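Local coordinates for protein dual specificity phosphatase 28 (Homo sapiens, PDB 5Y15) that hydrolyses a synthetic aryl phosphate in vitro but has almost no detectable activity on phosphotyrosine, and less still on phosphothreonine, at residues S46-G50 and S131-C135. The protein carries 2 engineered substitutions. Residues are numbered along the deposited sequence; the frame is centred on the assembly and turned at random.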
loop_
_atom_site.group_PDB
_atom_site.type_symbol
_atom_site.label_atom_id
_atom_site.label_comp_id
_atom_site.label_asym_id
_atom_site.label_seq_id
_atom_site.Cartn_x
_atom_site.Cartn_y
_atom_site.Cartn_z
ATOM N N SER A 46 0.098 -15.807 -7.182
ATOM C CA SER A 46 0.138 -14.353 -7.224
ATOM C C SER A 46 0.882 -13.730 -6.032
ATOM O O SER A 46 0.780 -12.524 -5.803
ATOM C CB SER A 46 -1.281 -13.790 -7.336
ATOM O OG SER A 46 -1.758 -13.917 -8.670
ATOM N N LEU A 47 1.689 -14.513 -5.320
ATOM C CA LEU A 47 2.351 -14.082 -4.095
ATOM C C LEU A 47 3.801 -14.551 -4.078
ATOM O O LEU A 47 4.054 -15.759 -4.035
ATOM C CB LEU A 47 1.612 -14.648 -2.880
ATOM C CG LEU A 47 2.300 -14.400 -1.548
ATOM C CD1 LEU A 47 2.168 -12.901 -1.188
ATOM C CD2 LEU A 47 1.730 -15.338 -0.468
ATOM N N PHE A 48 4.751 -13.606 -4.082
ATOM C CA PHE A 48 6.182 -13.901 -4.023
ATOM C C PHE A 48 6.840 -13.215 -2.832
ATOM O O PHE A 48 6.495 -12.087 -2.481
ATOM C CB PHE A 48 6.915 -13.435 -5.277
ATOM C CG PHE A 48 6.378 -14.016 -6.537
ATOM C CD1 PHE A 48 5.276 -13.447 -7.161
ATOM C CD2 PHE A 48 6.959 -15.148 -7.094
ATOM C CE1 PHE A 48 4.777 -13.977 -8.333
ATOM C CE2 PHE A 48 6.462 -15.691 -8.272
ATOM C CZ PHE A 48 5.368 -15.103 -8.892
ATOM N N LEU A 49 7.838 -13.887 -2.267
ATOM C CA LEU A 49 8.636 -13.403 -1.160
ATOM C C LEU A 49 10.056 -13.171 -1.669
ATOM O O LEU A 49 10.530 -13.890 -2.553
ATOM C CB LEU A 49 8.641 -14.423 -0.014
ATOM C CG LEU A 49 9.384 -14.089 1.279
ATOM C CD1 LEU A 49 8.781 -14.869 2.389
ATOM C CD2 LEU A 49 10.887 -14.361 1.213
ATOM N N GLY A 50 10.741 -12.159 -1.129
ATOM C CA GLY A 50 12.086 -11.891 -1.609
ATOM C C GLY A 50 12.990 -11.199 -0.609
ATOM O O GLY A 50 12.548 -10.625 0.389
ATOM N N SER A 131 9.260 -10.004 5.814
ATOM C CA SER A 131 8.513 -10.382 4.633
ATOM C C SER A 131 7.826 -11.730 4.820
ATOM O O SER A 131 6.732 -11.944 4.289
ATOM C CB SER A 131 9.444 -10.409 3.434
ATOM O OG SER A 131 10.492 -11.331 3.691
ATOM N N ALA A 132 8.423 -12.622 5.611
ATOM C CA ALA A 132 7.789 -13.905 5.861
ATOM C C ALA A 132 6.559 -13.723 6.728
ATOM O O ALA A 132 5.539 -14.399 6.522
ATOM C CB ALA A 132 8.774 -14.868 6.525
ATOM N N ALA A 133 6.647 -12.815 7.706
ATOM C CA ALA A 133 5.504 -12.530 8.563
ATOM C C ALA A 133 4.359 -11.933 7.759
ATOM O O ALA A 133 3.206 -12.336 7.930
ATOM C CB ALA A 133 5.908 -11.585 9.693
ATOM N N VAL A 134 4.657 -10.984 6.865
ATOM C CA VAL A 134 3.584 -10.380 6.066
ATOM C C VAL A 134 2.960 -11.411 5.120
ATOM O O VAL A 134 1.733 -11.457 4.949
ATOM C CB VAL A 134 4.106 -9.150 5.303
ATOM C CG1 VAL A 134 3.063 -8.669 4.307
ATOM C CG2 VAL A 134 4.460 -8.017 6.279
ATOM N N CYS A 135 3.788 -12.250 4.483
ATOM C CA CYS A 135 3.225 -13.304 3.628
ATOM C C CYS A 135 2.314 -14.233 4.427
ATOM O O CYS A 135 1.212 -14.592 3.982
ATOM C CB CYS A 135 4.349 -14.104 2.966
ATOM S SG CYS A 135 5.061 -13.225 1.586
#
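L47 and L49 both turn CG anti to the backbone N (chi1 173° and -178°), which carries their branches from strand 47-50 onto helix 130-142, while C135 swings its sulfur anti to its own carbonyl carbon to meet them. The sulfur lodges between the two leucines: C135 SG lies 4.0 Å from L47 CD1. On the L49 side, C135 SG is 4.1 Å from L49 CB. L49 reaches on with its branches: L49 CD1 lies against the helix backbone, 3.7 Å from A132 CA, and meets the methyl of A132 at 4.1 Å from CD1 to CB. L49 CG and CD2 border the hydroxyl of S131, with S131 OG 3.8 Å from L49 CG. Strand 47-50 and the helical segment 131-135 run nearly antiparallel, at 164°, their axes 8.8 Å apart at closest approach, and the small side chain of A132 probably allows L49 CD1 to approach its CA. The strand pairs with 40-44 and 119-123, so this is a helix laid on the central sheet of the phosphatase catalytic domain; M110 of helix 100-115 packs on L47, and V122 on C135. S131 OG hydrogen-bonds to the hydroxyl of S124, an engineered replacement at the position inferred to form the phosphocysteine intermediate, and a phosphate ion is bound close by. The chemistry is thus divided: carbon and sulfur packing joins strand to helix, whereas the one side-chain hydroxyl at the interface, buried beside L49, pairs with the engineered S124, much as in the P-loop of related phosphatases, where the hydroxyl after the signature arginine hydrogen-bonds the catalytic cysteine.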